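Local coordinates for actin-related protein 8 (Homo sapiens, PDB 4FO0), which binds ATP with low basal ATPase activity, does not polymerize, and serves as a proposed core component of the INO80 chromatin-remodelling complex, at residues I18-G23 with L27-A32; I202-D207 with L552-G557. All blocks are in the same frame, centred on the assembly; numbering follows the deposited sequence.

The two contacts show how an actin-type domain builds one side of its nucleotide cleft around a shared sheet. Contact 1 is the hairpin of strands 17-21 and 26-31; contact 2 sets strand 200-205, the parallel neighbour of strand 17-21, against helix 553-563. Their centres are about 8 Å apart, and contact 1 is complete in the chain before contact 2 begins. Backbone pairing joins them: Ile20 N lies 2.8 Å from Ile202 O, a probable hydrogen bond. A second tie is the indole NE1 of Trp555, hydrogen-bonded to Val19 O. Residues from both ends of the chain thus meet beside the ATP site.

Contact 1: residues I18-G23 with L27-A32; sequences IVIHPG and LRIGRA. With ATP (adenosine-5'-triphosphate), chain C.
Ile18 holds its CG2 branch anti to the backbone N (chi1 -60° for CG1), which sets that methyl against Ile29, and Ile18 CG2 meets Ile29 CG1 at 3.9 Å. This pair belongs to the antiparallel beta hairpin that in the actin fold carries the first phosphate-binding loop. On the same face Ile18 CD1 lies 4.1 Å from Arg31 CG, Ile20 and Ile29 run side by side, and Ile20 CG2 reaches Leu27 CD1 at 3.8 Å; from helix 170-187, Trp181 packs on Ile20 and Leu27, and Ile185 on Ile29. Were Ile18 an alanine, Ile29 CG1 and Arg31 CG would probably each lose a methyl neighbour, leaving a gap beside Leu189. The backbones are joined by two hydrogen-bonded pairs, Val19 with Gly30 (Val19 N to Gly30 O 2.7 Å) and His21 with Arg28 (Arg28 N to His21 O 2.8 Å). His21 and Arg28 project from the other face, where His21 NE2 is bonded to Glu235. The Arg28 chain bends at chi3 (-87°) and brings NH2 to the alpha-phosphate oxygen O1A of ATP, at a modelled separation too short to be trusted. One water lies over the centre of the His21 ring, donating to His21 O at 3.0 Å and accepting from Arg28 NE at 3.0 Å.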
# COMPACT_ATOMS: atom_id res chain seq x y z
N ILE A 18 -6.51 -11.41 17.68
CA ILE A 18 -5.93 -10.21 17.06
C ILE A 18 -5.64 -10.43 15.58
O ILE A 18 -4.96 -11.39 15.21
CB ILE A 18 -4.63 -9.78 17.72
CG1 ILE A 18 -4.83 -9.46 19.20
CG2 ILE A 18 -4.08 -8.56 17.01
CD1 ILE A 18 -5.77 -8.33 19.42
N VAL A 19 -6.18 -9.55 14.73
CA VAL A 19 -5.94 -9.65 13.30
C VAL A 19 -4.89 -8.63 12.86
O VAL A 19 -5.03 -7.43 13.10
CB VAL A 19 -7.23 -9.50 12.49
CG1 VAL A 19 -6.95 -9.50 11.00
CG2 VAL A 19 -8.19 -10.63 12.85
N ILE A 20 -3.83 -9.13 12.22
CA ILE A 20 -2.69 -8.28 11.88
C ILE A 20 -2.39 -8.23 10.39
O ILE A 20 -2.05 -9.24 9.76
CB ILE A 20 -1.43 -8.73 12.61
CG1 ILE A 20 -1.74 -8.87 14.11
CG2 ILE A 20 -0.29 -7.74 12.36
CD1 ILE A 20 -0.59 -9.44 14.91
N HIS A 21 -2.52 -7.03 9.82
CA HIS A 21 -2.23 -6.83 8.41
C HIS A 21 -1.15 -5.79 8.24
O HIS A 21 -1.42 -4.59 8.23
CB HIS A 21 -3.47 -6.38 7.67
CG HIS A 21 -3.31 -6.38 6.19
ND1 HIS A 21 -4.21 -5.77 5.33
CD2 HIS A 21 -2.34 -6.91 5.40
CE1 HIS A 21 -3.81 -5.94 4.09
NE2 HIS A 21 -2.68 -6.62 4.10
N PRO A 22 0.09 -6.25 8.11
CA PRO A 22 1.26 -5.38 7.91
C PRO A 22 1.25 -4.78 6.50
O PRO A 22 0.69 -5.37 5.59
CB PRO A 22 2.44 -6.34 8.05
CG PRO A 22 1.85 -7.67 8.50
CD PRO A 22 0.44 -7.67 8.04
N GLY A 23 1.86 -3.62 6.35
CA GLY A 23 2.02 -2.98 5.05
C GLY A 23 3.34 -2.22 5.01
O GLY A 23 3.95 -1.97 6.06
N LEU A 27 0.49 -0.29 9.11
CA LEU A 27 0.05 -1.48 9.81
C LEU A 27 -1.45 -1.37 10.13
O LEU A 27 -1.94 -0.34 10.60
CB LEU A 27 0.85 -1.66 11.10
CG LEU A 27 0.26 -2.68 12.09
CD1 LEU A 27 0.25 -4.09 11.50
CD2 LEU A 27 1.02 -2.64 13.40
N ARG A 28 -2.20 -2.40 9.83
CA ARG A 28 -3.60 -2.41 10.23
C ARG A 28 -3.80 -3.54 11.22
O ARG A 28 -3.51 -4.71 10.92
CB ARG A 28 -4.53 -2.48 9.00
CG ARG A 28 -4.79 -1.08 8.46
CD ARG A 28 -5.30 -1.02 7.04
NE ARG A 28 -4.22 -1.03 6.06
CZ ARG A 28 -3.83 0.02 5.34
NH1 ARG A 28 -4.42 1.20 5.46
NH2 ARG A 28 -2.83 -0.13 4.47
N ILE A 29 -4.23 -3.18 12.41
CA ILE A 29 -4.27 -4.15 13.50
C ILE A 29 -5.48 -3.93 14.42
O ILE A 29 -5.87 -2.79 14.66
CB ILE A 29 -2.95 -4.11 14.29
CG1 ILE A 29 -2.92 -5.18 15.37
CG2 ILE A 29 -2.71 -2.73 14.91
CD1 ILE A 29 -1.55 -5.39 15.97
N GLY A 30 -6.08 -5.01 14.90
CA GLY A 30 -7.24 -4.90 15.78
C GLY A 30 -7.79 -6.24 16.21
O GLY A 30 -7.34 -7.28 15.72
N ARG A 31 -8.75 -6.23 17.13
CA ARG A 31 -9.49 -7.44 17.48
C ARG A 31 -10.42 -7.82 16.34
O ARG A 31 -10.96 -6.94 15.65
CB ARG A 31 -10.34 -7.23 18.73
CG ARG A 31 -9.59 -6.85 19.97
CD ARG A 31 -10.55 -6.40 21.04
NE ARG A 31 -9.87 -5.69 22.12
CZ ARG A 31 -9.48 -6.26 23.26
NH1 ARG A 31 -9.70 -7.55 23.48
NH2 ARG A 31 -8.87 -5.53 24.18
N ALA A 32 -10.64 -9.11 16.16
CA ALA A 32 -11.57 -9.57 15.13
C ALA A 32 -12.98 -9.00 15.32
O ALA A 32 -13.80 -9.03 14.41
CB ALA A 32 -11.59 -11.09 15.08
PG ATP C . 1.94 -2.01 0.43
O1G ATP C . 0.64 -2.74 0.24
O2G ATP C . 2.91 -2.67 1.38
O3G ATP C . 2.59 -1.50 -0.84
PB ATP C . 0.33 -0.44 2.28
O1B ATP C . 0.96 0.44 3.32
O2B ATP C . -0.46 -1.69 2.61
O3B ATP C . 1.50 -0.67 1.20
PA ATP C . -2.07 0.94 1.59
O1A ATP C . -2.14 1.57 2.96
O2A ATP C . -3.03 -0.14 1.17
O3A ATP C . -0.56 0.50 1.33
O5' ATP C . -2.18 2.13 0.53
C5' ATP C . -1.34 3.25 0.73
C4' ATP C . -1.41 4.11 -0.51
O4' ATP C . -2.76 4.48 -0.71
C3' ATP C . -0.62 5.40 -0.38
O3' ATP C . 0.21 5.57 -1.54
C2' ATP C . -1.68 6.47 -0.34
O2' ATP C . -1.25 7.70 -0.92
C1' ATP C . -2.77 5.83 -1.15
N9 ATP C . -4.05 6.52 -0.95
C8 ATP C . -4.75 6.58 0.19
N7 ATP C . -5.88 7.30 0.01
C5 ATP C . -5.91 7.71 -1.26
C6 ATP C . -6.81 8.52 -2.09
N6 ATP C . -7.95 9.03 -1.54
N1 ATP C . -6.46 8.72 -3.39
C2 ATP C . -5.34 8.22 -3.92
N3 ATP C . -4.46 7.48 -3.21
C4 ATP C . -4.69 7.20 -1.90
O HOH W 1 -1.85 -2.89 5.82

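Contact 2: residues I202-D207 with L552-G557; sequences ILLIPD and LIAWKG
Leu204 and Ala554 carry this contact, a small buried join of 92 Å² between a strand of the actin-fold sheet and the first turn of a helix. The apolar part is a single pair: Leu204 CD2 stands 4.0 Å from the methyl CB of Ala554, and both side chains set off toward the other segment. Two torsions together send CD2 to the helix: Leu204 holds CG anti to its carbonyl carbon (chi1 -90°), and with chi2 at 58° for CD1 the CD2 branch lies roughly anti to CA.

The remaining contacts are of a side chain with a backbone. The same methyl, Leu204 CD2, lies 3.6 Å from Ala554 O and 4.0 Å from Trp555 N, so one leucine branch rests on the peptide link between these two residues. The nearest CA atoms across the segments, those of Leu204 and Trp555, are 7.7 Å apart.

Between the two segments the contact is thus apolar and van der Waals in kind, while the helix's own backbone bonds hold its turn: Lys556 N to Leu552 O at 2.8 Å and Gly557 N to Ile553 O at 2.9 Å.

Within the fold, strand 200-205 runs between the parallel strands 17-21 and 229-234. Leu204 also touches Cys238 of helix 235-243, and both Leu204 and Ala554 touch His21. Helix 553-563, following strand 540-542 of the second sheet, thus begins against strands 17-21 and 200-205 of the first, through Ala554 on His21 and Leu204.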
# COMPACT_ATOMS: atom_id res chain seq x y z
N ILE A 202 -4.41 -13.77 13.92
CA ILE A 202 -4.47 -14.01 12.50
C ILE A 202 -3.50 -13.07 11.79
O ILE A 202 -3.66 -11.85 11.83
CB ILE A 202 -5.86 -13.75 11.97
CG1 ILE A 202 -6.88 -14.61 12.74
CG2 ILE A 202 -5.87 -13.96 10.46
CD1 ILE A 202 -7.62 -15.62 11.90
N LEU A 203 -2.48 -13.66 11.16
CA LEU A 203 -1.48 -12.91 10.43
C LEU A 203 -1.69 -12.97 8.91
O LEU A 203 -1.61 -14.04 8.30
CB LEU A 203 -0.08 -13.42 10.75
CG LEU A 203 1.09 -12.74 10.01
CD1 LEU A 203 1.12 -11.23 10.28
CD2 LEU A 203 2.43 -13.34 10.39
N LEU A 204 -1.95 -11.82 8.31
CA LEU A 204 -2.06 -11.75 6.85
C LEU A 204 -0.68 -11.60 6.25
O LEU A 204 0.14 -10.82 6.74
CB LEU A 204 -2.89 -10.56 6.44
CG LEU A 204 -4.38 -10.76 6.30
CD1 LEU A 204 -4.99 -11.27 7.60
CD2 LEU A 204 -4.99 -9.43 5.88
N ILE A 205 -0.42 -12.34 5.18
CA ILE A 205 0.86 -12.28 4.52
C ILE A 205 0.68 -12.04 3.03
O ILE A 205 -0.40 -12.28 2.48
CB ILE A 205 1.67 -13.57 4.73
CG1 ILE A 205 1.02 -14.74 4.00
CG2 ILE A 205 1.79 -13.88 6.19
CD1 ILE A 205 1.85 -15.99 4.05
N PRO A 206 1.74 -11.58 2.36
CA PRO A 206 1.65 -11.30 0.93
C PRO A 206 1.26 -12.56 0.16
O PRO A 206 1.52 -13.68 0.59
CB PRO A 206 3.08 -10.91 0.55
CG PRO A 206 3.75 -10.53 1.87
CD PRO A 206 3.10 -11.40 2.90
N ASP A 207 0.64 -12.34 -0.99
CA ASP A 207 0.27 -13.42 -1.89
C ASP A 207 1.48 -14.26 -2.31
O ASP A 207 1.47 -15.49 -2.20
CB ASP A 207 -0.41 -12.80 -3.11
CG ASP A 207 -1.23 -13.79 -3.88
OD1 ASP A 207 -1.85 -14.65 -3.23
OD2 ASP A 207 -1.25 -13.69 -5.12
N LEU A 552 -9.24 -1.45 3.87
CA LEU A 552 -9.59 -2.33 4.99
C LEU A 552 -10.20 -3.68 4.61
O LEU A 552 -10.42 -4.52 5.48
CB LEU A 552 -10.53 -1.62 5.94
CG LEU A 552 -10.05 -0.24 6.40
CD1 LEU A 552 -11.14 0.45 7.19
CD2 LEU A 552 -8.78 -0.36 7.21
N ILE A 553 -10.48 -3.89 3.32
CA ILE A 553 -11.12 -5.11 2.87
C ILE A 553 -10.38 -6.38 3.33
O ILE A 553 -11.00 -7.32 3.84
CB ILE A 553 -11.27 -5.15 1.33
CG1 ILE A 553 -11.87 -3.85 0.81
CG2 ILE A 553 -12.13 -6.33 0.91
CD1 ILE A 553 -13.09 -3.42 1.58
N ALA A 554 -9.07 -6.40 3.16
CA ALA A 554 -8.31 -7.60 3.49
C ALA A 554 -8.30 -7.81 5.00
O ALA A 554 -8.53 -8.93 5.50
CB ALA A 554 -6.92 -7.51 2.95
N TRP A 555 -8.02 -6.75 5.74
CA TRP A 555 -8.05 -6.86 7.18
C TRP A 555 -9.44 -7.38 7.62
O TRP A 555 -9.53 -8.31 8.42
CB TRP A 555 -7.70 -5.54 7.87
CG TRP A 555 -7.70 -5.71 9.35
CD1 TRP A 555 -6.64 -6.05 10.15
CD2 TRP A 555 -8.84 -5.63 10.22
NE1 TRP A 555 -7.04 -6.17 11.45
CE2 TRP A 555 -8.39 -5.92 11.52
CE3 TRP A 555 -10.19 -5.33 10.02
CZ2 TRP A 555 -9.25 -5.91 12.62
CZ3 TRP A 555 -11.04 -5.33 11.11
CH2 TRP A 555 -10.57 -5.61 12.39
N LYS A 556 -10.51 -6.81 7.09
CA LYS A 556 -11.84 -7.27 7.46
C LYS A 556 -12.03 -8.74 7.13
O LYS A 556 -12.60 -9.50 7.92
CB LYS A 556 -12.92 -6.40 6.82
CG LYS A 556 -13.13 -5.13 7.62
CD LYS A 556 -14.15 -4.15 7.02
CE LYS A 556 -14.46 -3.05 8.06
NZ LYS A 556 -15.45 -2.03 7.64
N GLY A 557 -11.52 -9.16 5.98
CA GLY A 557 -11.52 -10.56 5.63
C GLY A 557 -10.80 -11.43 6.64
O GLY A 557 -11.18 -12.58 6.86